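Local coordinates for uncharacterized protein CGL0972 (Corynebacterium glutamicum, PDB 2VQG) that probably forms an anion-selective, alpha-helical porin channel in the cell envelope and can bind zinc ions, at residues A[37-40]-A[41-45]; A[48-51]-A[52-55]. One frame throughout, in Å; residues are numbered along the deposited sequence. Where two conformers were deposited one is given.

Contact 1 of 2, residues A[37-40]-A[41-45]; sequences EGQY and NRELA. With ZN (zinc ion), chain K.
Tyr-40 is the N-cap of helix 41-52: Gly-38 turns the chain with positive phi, Gln-39 and Tyr-40 have extended backbone angles, and the helix starts at Asn-41. Leu-44 N donates to Tyr-40 O at 3.1 Å (N-H...O 168°). In return, Glu-43 OE1 accepts the backbone N-H of Tyr-40 at 3.0 Å, a straight bond that arrives from above the carboxylate, 40° out of its plane. Glu-43 CG is anti to the carbonyl carbon (chi1 -65°) and the chain is extended beyond it, which carries the carboxylate back to the N-terminal side. Its CB packs 3.6 Å from Gln-39 CG. The extended Gln-39 side chain crosses that of Leu-44 at about a right angle, NE2 3.4 Å from Leu-44 CA; NE2 is bonded to Val-34 O, and OE1 takes the N-H of Glu-36. Three residues before the N-cap, Glu-37 OE2 binds a zinc ion at 2.2 Å. Asn-41 ND2 bonds Asp-76 and Gln-79 of helix 61-80, while Lys-85 makes a cation-pi contact with the Tyr-40 ring. Glu-43 thus supplies the one half of a capping box that a tyrosine N-cap allows; near the positive end of the helix dipole its charge would probably be stabilised and its pKa lowered.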
loop_
_atom_site.group_PDB
_atom_site.type_symbol
_atom_site.label_atom_id
_atom_site.label_comp_id
_atom_site.label_asym_id
_atom_site.label_seq_id
_atom_site.Cartn_x
_atom_site.Cartn_y
_atom_site.Cartn_z
ATOM N N GLU A 37 -11.285 5.713 3.227
ATOM C CA GLU A 37 -11.769 5.767 4.588
ATOM C C GLU A 37 -12.284 4.411 5.086
ATOM O O GLU A 37 -12.949 3.676 4.348
ATOM C CB GLU A 37 -12.887 6.804 4.655
ATOM C CG GLU A 37 -13.219 7.275 6.044
ATOM C CD GLU A 37 -12.016 7.867 6.729
ATOM O OE1 GLU A 37 -11.217 8.542 6.037
ATOM O OE2 GLU A 37 -11.862 7.646 7.952
ATOM N N GLY A 38 -11.972 4.093 6.342
ATOM C CA GLY A 38 -12.453 2.854 6.964
ATOM C C GLY A 38 -11.871 1.637 6.282
ATOM O O GLY A 38 -12.411 0.531 6.371
ATOM N N GLN A 39 -10.763 1.851 5.583
ATOM C CA GLN A 39 -10.144 0.805 4.824
ATOM C C GLN A 39 -9.344 -0.098 5.748
ATOM O O GLN A 39 -8.672 0.373 6.668
ATOM C CB GLN A 39 -9.238 1.431 3.768
ATOM C CG GLN A 39 -9.003 0.594 2.560
ATOM C CD GLN A 39 -8.095 1.299 1.566
ATOM O OE1 GLN A 39 -7.378 2.230 1.930
ATOM N NE2 GLN A 39 -8.122 0.859 0.304
ATOM N N TYR A 40 -9.440 -1.400 5.502
ATOM C CA TYR A 40 -8.593 -2.379 6.163
ATOM C C TYR A 40 -7.281 -2.508 5.430
ATOM O O TYR A 40 -7.214 -2.202 4.232
ATOM C CB TYR A 40 -9.295 -3.732 6.193
ATOM C CG TYR A 40 -10.417 -3.755 7.202
ATOM C CD1 TYR A 40 -10.142 -3.811 8.565
ATOM C CD2 TYR A 40 -11.749 -3.700 6.797
ATOM C CE1 TYR A 40 -11.151 -3.813 9.501
ATOM C CE2 TYR A 40 -12.781 -3.710 7.734
ATOM C CZ TYR A 40 -12.474 -3.762 9.087
ATOM O OH TYR A 40 -13.487 -3.771 10.039
ATOM N N ASN A 41 -6.253 -2.982 6.133
ATOM C CA ASN A 41 -4.950 -3.270 5.524
ATOM C C ASN A 41 -5.109 -4.061 4.213
ATOM O O ASN A 41 -4.621 -3.643 3.152
ATOM C CB ASN A 41 -4.055 -4.014 6.541
ATOM C CG ASN A 41 -2.704 -4.440 5.957
ATOM O OD1 ASN A 41 -2.633 -5.027 4.869
ATOM N ND2 ASN A 41 -1.631 -4.171 6.693
ATOM N N ARG A 42 -5.828 -5.179 4.291
ATOM C CA ARG A 42 -6.015 -6.059 3.137
ATOM C C ARG A 42 -6.571 -5.335 1.907
ATOM O O ARG A 42 -6.126 -5.586 0.782
ATOM C CB ARG A 42 -6.932 -7.234 3.516
ATOM C CG ARG A 42 -6.826 -8.419 2.571
ATOM C CD ARG A 42 -7.842 -9.510 2.897
ATOM N NE ARG A 42 -7.359 -10.488 3.880
ATOM C CZ ARG A 42 -7.825 -10.621 5.128
ATOM N NH1 ARG A 42 -8.793 -9.831 5.576
ATOM N NH2 ARG A 42 -7.324 -11.556 5.933
ATOM N N GLU A 43 -7.535 -4.444 2.131
ATOM C CA GLU A 43 -8.183 -3.677 1.055
ATOM C C GLU A 43 -7.216 -2.710 0.380
ATOM O O GLU A 43 -7.192 -2.592 -0.850
ATOM C CB GLU A 43 -9.368 -2.886 1.592
ATOM C CG GLU A 43 -10.501 -3.774 2.121
ATOM C CD GLU A 43 -11.663 -2.983 2.715
ATOM O OE1 GLU A 43 -11.448 -1.885 3.295
ATOM O OE2 GLU A 43 -12.808 -3.482 2.600
ATOM N N LEU A 44 -6.423 -2.016 1.191
ATOM C CA LEU A 44 -5.384 -1.151 0.613
ATOM C C LEU A 44 -4.376 -1.954 -0.220
ATOM O O LEU A 44 -3.990 -1.531 -1.317
ATOM C CB LEU A 44 -4.666 -0.336 1.710
ATOM C CG LEU A 44 -3.455 0.505 1.258
ATOM C CD1 LEU A 44 -3.828 1.506 0.169
ATOM C CD2 LEU A 44 -2.823 1.247 2.447
ATOM N N ALA A 45 -3.911 -3.079 0.318
ATOM C CA ALA A 45 -2.939 -3.907 -0.397
ATOM C C ALA A 45 -3.521 -4.324 -1.746
ATOM O O ALA A 45 -2.831 -4.287 -2.761
ATOM C CB ALA A 45 -2.568 -5.131 0.415
HETATM ZN ZN ZN K . -9.901 8.531 8.552
#

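Contact 2 of 2, residues A[48-51]-A[52-55]; sequences IAAK and GEGF
Ile-48 O receives the N-H of Gly-52 at 2.9 Å, the last i to i+4 bond of helix 41-52 that is not weak, though bent to 136° at the hydrogen. The same N-H also leans weakly on Ala-49 O, at 3.1 Å, so it is shared between two carbonyls. Glu-53 N is divided in a similar manner: it makes weak bonds to Ala-49 O at 3.1 Å, with an N-H...O angle of only 121°, and to Ala-50 O at 3.4 Å. Ala-49 O thus meets two weak backbone donors and gains a further bond from Asn-67 ND2 of helix 61-80. Glu-53 keeps CG beside its backbone N (chi1 -74°), which folds the aliphatic part of the chain over the carbonyls of Ala-49 and Ala-50, with CG 3.4 Å from Ala-49 O. Glu-53 is also a zinc ligand in crystals of this protein. Lys-51 NZ makes a weak bond to Ala-32 O. Beyond the turn, Gly-54 N bonds Thr-57 OG1 as the next helix begins. Bifurcated i to i+3 and i to i+4 bonds are typical of a helix C-terminus that tightens toward 3-10 geometry in its last turn, here before a short link to helix 55-59, with Gly-54 as N-cap.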
loop_
_atom_site.group_PDB
_atom_site.type_symbol
_atom_site.label_atom_id
_atom_site.label_comp_id
_atom_site.label_asym_id
_atom_site.label_seq_id
_atom_site.Cartn_x
_atom_site.Cartn_y
_atom_site.Cartn_z
ATOM N N ILE A 48 -3.602 -1.308 -4.128
ATOM C CA ILE A 48 -2.252 -1.034 -4.660
ATOM C C ILE A 48 -1.894 -2.058 -5.756
ATOM O O ILE A 48 -1.473 -1.692 -6.869
ATOM C CB ILE A 48 -1.186 -1.049 -3.540
ATOM C CG1 ILE A 48 -1.432 0.118 -2.566
ATOM C CG2 ILE A 48 0.254 -0.969 -4.159
ATOM C CD1 ILE A 48 -0.599 0.021 -1.261
ATOM N N ALA A 49 -2.110 -3.337 -5.459
ATOM C CA ALA A 49 -1.806 -4.400 -6.433
ATOM C C ALA A 49 -2.565 -4.207 -7.750
ATOM O O ALA A 49 -2.011 -4.397 -8.835
ATOM C CB ALA A 49 -2.138 -5.805 -5.823
ATOM N N ALA A 50 -3.840 -3.848 -7.655
ATOM C CA ALA A 50 -4.659 -3.651 -8.845
ATOM C C ALA A 50 -4.052 -2.550 -9.728
ATOM O O ALA A 50 -3.967 -2.705 -10.956
ATOM C CB ALA A 50 -6.060 -3.321 -8.469
ATOM N N LYS A 51 -3.605 -1.459 -9.096
ATOM C CA LYS A 51 -3.010 -0.351 -9.852
ATOM C C LYS A 51 -1.583 -0.663 -10.332
ATOM O O LYS A 51 -1.085 -0.014 -11.269
ATOM C CB LYS A 51 -3.008 0.938 -9.023
ATOM C CG LYS A 51 -4.389 1.459 -8.633
ATOM C CD LYS A 51 -5.178 1.901 -9.833
ATOM C CE LYS A 51 -6.511 2.564 -9.415
ATOM N NZ LYS A 51 -6.312 3.983 -9.053
ATOM N N GLY A 52 -0.927 -1.630 -9.691
ATOM C CA GLY A 52 0.411 -2.050 -10.132
ATOM C C GLY A 52 0.391 -3.040 -11.296
ATOM O O GLY A 52 1.427 -3.301 -11.914
ATOM N N GLU A 53 -0.779 -3.585 -11.606
ATOM C CA GLU A 53 -0.916 -4.533 -12.724
ATOM C C GLU A 53 -0.648 -3.845 -14.054
ATOM O O GLU A 53 -0.902 -2.653 -14.211
ATOM C CB GLU A 53 -2.299 -5.171 -12.739
ATOM C CG GLU A 53 -2.484 -6.204 -11.653
ATOM C CD GLU A 53 -3.862 -6.885 -11.733
ATOM O OE1 GLU A 53 -4.210 -7.396 -12.808
ATOM O OE2 GLU A 53 -4.584 -6.902 -10.719
ATOM N N GLY A 54 -0.099 -4.598 -15.000
ATOM C CA GLY A 54 0.169 -4.058 -16.334
ATOM C C GLY A 54 0.810 -5.143 -17.152
ATOM O O GLY A 54 0.789 -6.332 -16.762
ATOM N N PHE A 55 1.405 -4.732 -18.268
ATOM C CA PHE A 55 2.037 -5.667 -19.168
ATOM C C PHE A 55 2.901 -6.713 -18.441
ATOM O O PHE A 55 2.741 -7.946 -18.641
ATOM C CB PHE A 55 2.861 -4.920 -20.225
ATOM C CG PHE A 55 3.431 -5.830 -21.264
ATOM C CD1 PHE A 55 2.675 -6.148 -22.393
ATOM C CD2 PHE A 55 4.692 -6.422 -21.094
ATOM C CE1 PHE A 55 3.186 -7.014 -23.365
ATOM C CE2 PHE A 55 5.204 -7.286 -22.070
ATOM C CZ PHE A 55 4.446 -7.582 -23.196
#

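How the contacts relate
Contact 1 and contact 2 mark the two ends of helix 41-52: residues 37-40 lead into its first turn, and residues 52-55 carry the chain from its last turn toward helix 55-59. Their centres lie about 16 Å apart, and the segments of one do not touch those of the other. Both ends rest on helix 61-80, through Asn-41 and Leu-44 on Ala-75 at contact 1 and through Ile-48 on Ala-71 and Leu-74 and Ala-49 on Glu-68 at contact 2. Val-34, in the loop before the helix, touches Leu-44 of contact 1 and Ile-48 and Lys-51 of contact 2. Zinc lies near both: Glu-37 binds an ion directly, whereas the Lys-51 side chain is about 7 Å from one.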